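Side-chain contacts in isomaltodextranase (Arthrobacter globiformis, PDB 5AWO), which hydrolyses alpha-1,6-glucosidic linkages in polysaccharides, releasing successive isomaltose units from the non-reducing ends of the chains: residues P55-E58 / W59-N62; D64-A67 / G68-D72. All blocks are in the same frame, centred on the assembly; numbering follows the deposited sequence.

Contact 1: P55-E58 / W59-N62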
loop_
_atom_site.group_PDB
_atom_site.type_symbol
_atom_site.label_atom_id
_atom_site.label_comp_id
_atom_site.label_asym_id
_atom_site.label_seq_id
_atom_site.Cartn_x
_atom_site.Cartn_y
_atom_site.Cartn_z
ATOM N N PRO A 55 -28.206 -1.270 -7.210
ATOM C CA PRO A 55 -28.909 -1.398 -8.489
ATOM C C PRO A 55 -28.135 -0.866 -9.675
ATOM O O PRO A 55 -27.367 0.080 -9.563
ATOM C CB PRO A 55 -30.194 -0.586 -8.268
ATOM C CG PRO A 55 -30.409 -0.595 -6.808
ATOM C CD PRO A 55 -29.006 -0.521 -6.224
ATOM N N GLU A 56 -28.358 -1.465 -10.844
ATOM C CA GLU A 56 -27.627 -1.084 -12.012
ATOM C C GLU A 56 -27.824 0.388 -12.360
ATOM O O GLU A 56 -26.887 1.026 -12.794
ATOM C CB GLU A 56 -28.027 -1.967 -13.210
ATOM C CG GLU A 56 -27.051 -1.915 -14.362
ATOM C CD GLU A 56 -27.405 -2.873 -15.491
ATOM O OE1 GLU A 56 -28.624 -3.089 -15.687
ATOM O OE2 GLU A 56 -26.475 -3.394 -16.137
ATOM N N ASN A 57 -29.053 0.914 -12.219
ATOM C CA ASN A 57 -29.245 2.336 -12.516
ATOM C C ASN A 57 -28.511 3.264 -11.553
ATOM O O ASN A 57 -28.031 4.333 -11.967
ATOM C CB ASN A 57 -30.712 2.757 -12.548
ATOM C CG ASN A 57 -30.871 4.146 -13.154
ATOM O OD1 ASN A 57 -30.456 4.374 -14.286
ATOM N ND2 ASN A 57 -31.380 5.099 -12.376
ATOM N N GLU A 58 -28.401 2.849 -10.291
ATOM C CA GLU A 58 -27.625 3.636 -9.316
ATOM C C GLU A 58 -26.141 3.608 -9.639
ATOM O O GLU A 58 -25.456 4.625 -9.544
ATOM C CB GLU A 58 -27.902 3.137 -7.916
ATOM C CG GLU A 58 -29.261 3.608 -7.446
ATOM C CD GLU A 58 -29.301 5.119 -7.341
ATOM O OE1 GLU A 58 -28.811 5.644 -6.343
ATOM O OE2 GLU A 58 -29.759 5.790 -8.282
ATOM N N TRP A 59 -25.643 2.452 -10.078
ATOM C CA TRP A 59 -24.288 2.357 -10.597
ATOM C C TRP A 59 -24.059 3.316 -11.776
ATOM O O TRP A 59 -23.073 4.049 -11.818
ATOM C CB TRP A 59 -24.037 0.903 -10.983
ATOM C CG TRP A 59 -22.861 0.535 -11.830
ATOM C CD1 TRP A 59 -22.889 0.158 -13.153
ATOM C CD2 TRP A 59 -21.488 0.384 -11.415
ATOM N NE1 TRP A 59 -21.641 -0.181 -13.575
ATOM C CE2 TRP A 59 -20.756 -0.083 -12.526
ATOM C CE3 TRP A 59 -20.815 0.581 -10.204
ATOM C CZ2 TRP A 59 -19.371 -0.300 -12.485
ATOM C CZ3 TRP A 59 -19.443 0.340 -10.165
ATOM C CH2 TRP A 59 -18.739 -0.086 -11.274
ATOM N N LYS A 60 -25.010 3.321 -12.726
ATOM C CA LYS A 60 -24.890 4.197 -13.893
ATOM C C LYS A 60 -24.877 5.679 -13.495
ATOM O O LYS A 60 -24.033 6.435 -13.960
ATOM C CB LYS A 60 -26.038 3.936 -14.883
ATOM C CG LYS A 60 -25.917 4.723 -16.181
ATOM C CD LYS A 60 -27.127 4.501 -17.074
ATOM C CE LYS A 60 -26.991 5.229 -18.404
ATOM N NZ LYS A 60 -26.885 6.707 -18.242
ATOM N N VAL A 61 -25.808 6.077 -12.639
ATOM C CA VAL A 61 -25.919 7.490 -12.276
ATOM C C VAL A 61 -24.662 7.931 -11.511
ATOM O O VAL A 61 -24.120 9.006 -11.753
ATOM C CB VAL A 61 -27.236 7.791 -11.538
ATOM C CG1 VAL A 61 -27.309 9.242 -11.105
ATOM C CG2 VAL A 61 -28.430 7.523 -12.463
ATOM N N ASN A 62 -24.154 7.073 -10.635
ATOM C CA ASN A 62 -22.867 7.392 -9.994
ATOM C C ASN A 62 -21.721 7.526 -10.974
ATOM O O ASN A 62 -20.920 8.464 -10.884
ATOM C CB ASN A 62 -22.508 6.358 -8.922
ATOM C CG ASN A 62 -23.285 6.561 -7.634
ATOM O OD1 ASN A 62 -24.212 5.812 -7.286
ATOM N ND2 ASN A 62 -22.943 7.617 -6.938
#

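Contact 2: D64-A67 / G68-D72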
loop_
_atom_site.group_PDB
_atom_site.type_symbol
_atom_site.label_atom_id
_atom_site.label_comp_id
_atom_site.label_asym_id
_atom_site.label_seq_id
_atom_site.Cartn_x
_atom_site.Cartn_y
_atom_site.Cartn_z
ATOM N N ASP A 64 -21.910 8.393 -14.131
ATOM C CA ASP A 64 -22.104 9.628 -14.907
ATOM C C ASP A 64 -21.702 10.856 -14.080
ATOM O O ASP A 64 -21.076 11.779 -14.593
ATOM C CB ASP A 64 -23.547 9.736 -15.402
ATOM C CG ASP A 64 -23.893 8.688 -16.461
ATOM O OD1 ASP A 64 -22.968 8.123 -17.055
ATOM O OD2 ASP A 64 -25.112 8.467 -16.677
ATOM N N TRP A 65 -22.013 10.816 -12.791
ATOM C CA TRP A 65 -21.602 11.864 -11.856
ATOM C C TRP A 65 -20.081 11.904 -11.729
ATOM O O TRP A 65 -19.485 12.962 -11.810
ATOM C CB TRP A 65 -22.283 11.653 -10.505
ATOM C CG TRP A 65 -21.672 12.358 -9.326
ATOM C CD1 TRP A 65 -21.618 13.706 -9.086
ATOM C CD2 TRP A 65 -21.032 11.732 -8.218
ATOM N NE1 TRP A 65 -21.005 13.946 -7.890
ATOM C CE2 TRP A 65 -20.654 12.746 -7.323
ATOM C CE3 TRP A 65 -20.790 10.396 -7.868
ATOM C CZ2 TRP A 65 -20.003 12.475 -6.130
ATOM C CZ3 TRP A 65 -20.149 10.129 -6.671
ATOM C CH2 TRP A 65 -19.760 11.163 -5.820
ATOM N N LEU A 66 -19.434 10.745 -11.590
ATOM C CA LEU A 66 -17.991 10.715 -11.517
ATOM C C LEU A 66 -17.373 11.252 -12.791
ATOM O O LEU A 66 -16.405 11.999 -12.765
ATOM C CB LEU A 66 -17.457 9.296 -11.283
ATOM C CG LEU A 66 -17.825 8.705 -9.923
ATOM C CD1 LEU A 66 -17.583 7.213 -9.986
ATOM C CD2 LEU A 66 -17.041 9.359 -8.802
ATOM N N ALA A 67 -17.917 10.851 -13.944
ATOM C CA ALA A 67 -17.304 11.244 -15.191
ATOM C C ALA A 67 -17.298 12.775 -15.369
ATOM O O ALA A 67 -16.396 13.298 -16.002
ATOM C CB ALA A 67 -18.020 10.590 -16.355
ATOM N N GLY A 68 -18.307 13.445 -14.813
ATOM C CA GLY A 68 -18.422 14.899 -14.923
ATOM C C GLY A 68 -17.745 15.723 -13.844
ATOM O O GLY A 68 -17.591 16.933 -13.996
ATOM N N ASN A 69 -17.343 15.090 -12.761
ATOM C CA ASN A 69 -16.716 15.830 -11.701
ATOM C C ASN A 69 -15.348 15.150 -11.453
ATOM O O ASN A 69 -14.306 15.580 -11.964
ATOM C CB ASN A 69 -17.667 15.885 -10.484
ATOM C CG ASN A 69 -19.058 16.516 -10.809
ATOM O OD1 ASN A 69 -19.327 17.673 -10.444
ATOM N ND2 ASN A 69 -19.945 15.756 -11.470
ATOM N N PHE A 70 -15.349 13.987 -10.846
ATOM C CA PHE A 70 -14.107 13.472 -10.264
ATOM C C PHE A 70 -13.110 12.783 -11.177
ATOM O O PHE A 70 -11.938 12.716 -10.858
ATOM C CB PHE A 70 -14.457 12.555 -9.103
ATOM C CG PHE A 70 -15.218 13.250 -8.033
ATOM C CD1 PHE A 70 -14.549 13.939 -7.041
ATOM C CD2 PHE A 70 -16.594 13.337 -8.085
ATOM C CE1 PHE A 70 -15.226 14.631 -6.071
ATOM C CE2 PHE A 70 -17.291 14.051 -7.123
ATOM C CZ PHE A 70 -16.594 14.677 -6.087
ATOM N N ALA A 71 -13.566 12.252 -12.309
ATOM C CA ALA A 71 -12.637 11.619 -13.242
ATOM C C ALA A 71 -11.566 12.580 -13.709
ATOM O O ALA A 71 -10.423 12.193 -13.885
ATOM C CB ALA A 71 -13.390 11.025 -14.433
ATOM N N ASP A 72 -11.922 13.860 -13.832
ATOM C CA ASP A 72 -10.939 14.862 -14.256
ATOM C C ASP A 72 -9.861 15.139 -13.201
ATOM O O ASP A 72 -8.795 15.659 -13.530
ATOM C CB ASP A 72 -11.623 16.170 -14.670
ATOM C CG ASP A 72 -12.485 15.998 -15.901
ATOM O OD1 ASP A 72 -12.002 15.351 -16.857
ATOM O OD2 ASP A 72 -13.646 16.459 -15.886
#

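Contact 1: P55-E58 / W59-N62
The first turns of helix 56-68 begin at the N-cap Pro55, whose O accepts Trp59 N at 3.0 Å, nearly in line with the carbonyl bond (C=O...N 164°). This helix lies between strands 39-42 and 77-79 in the (beta/alpha)8 barrel of a family 27 glycoside hydrolase, after the short helix 44-50. The next three i to i+4 bonds arrive tilted from their carbonyl planes: Lys60 N to Glu56 O, Val61 N to Asn57 O and Asn62 N to Glu58 O. Trp59 has CG anti to its own N (chi1 166°), and its CB rests 3.4 Å from Glu56 O while the indole leads away to Trp103 and Trp110. Gln104 N bonds Glu56 OE1 and Trp110 NE1 bonds Glu56 OE2, while Glu58 OE2 bonds Tyr349 OH and Glu58 OE1 bonds Gln350 NE2. Lys60 forms a salt bridge with Asp64 one turn on. Asn57 and Val61 meet at a slant. Val61 CG2 sits beside its own backbone N, which brings it 3.3 Å from Asn57 O and 3.8 Å from Asn57 ND2.

Contact 2: D64-A67 / G68-D72
In one of the two modelled conformers of Asn69, its ND2 donates to Trp65 O at 2.9 Å, nearly straight (163°). The donor then lies in the carbonyl plane, on a lone pair, and Trp65 O is close to the amide plane of Asn69. Gly68 N and Asn69 N add only weak bonds to the same oxygen. Leu66 O is gripped by two backbone donors from opposite faces of its plane. Ala71 N is the straighter, at 2.9 Å, and Asn69 N comes in well above the plane at 3.2 Å. Gly68 N keeps a bent i+4 bond to Asp64 O. The side chain of Asp64 turns away, to Tyr113. In the same Asn69 conformer, CG lies beside its own N (chi1 -57°), which carries the amide back along the helix end until ND2 is 3.6 Å from Trp65 CD1. Phe70 presents its edge to one face of the Trp65 six-membered ring in an offset edge-to-face pair, planes at 70°. Phe70 CE2 approaches Trp65 CZ2 to 3.3 Å. Leu66 CD2 packs against Phe70 CD2 and CB, both at 4.1 Å. An alanine in place of Trp65 would probably leave the Phe70 edge without its aromatic face and open a gap beside Tyr349 and Ile352. Ala71 CB settles 3.6 Å from Leu66 O. The whole is a helix C-terminus: Trp65 O and Leu66 O are bonded from the loop leading to barrel strand 77-79, with Ala71 N to Leu66 O as an i+5 bond.

How the contacts relate
Contacts 1 and 2 lie in series on helix 56-68, with centres 14 Å apart. Contact 1 starts the helix and contact 2 ends it. Their segments follow each other on this one helix with a single residue between them. Tyr113 also joins them, since its hydroxyl bonds the side chains of both Lys60 and Asp64, the salt-bridged pair that spans the two contacts. Tyr349 is shared too: it meets Glu58, Val61 and Asn62 in contact 1 and Trp65 in contact 2. Both contacts are on the same side of the chain centre, their own centres about 29 and 25 Å from it. Both lie away from the probable nucleophile Asp201 and proton donor Asp262.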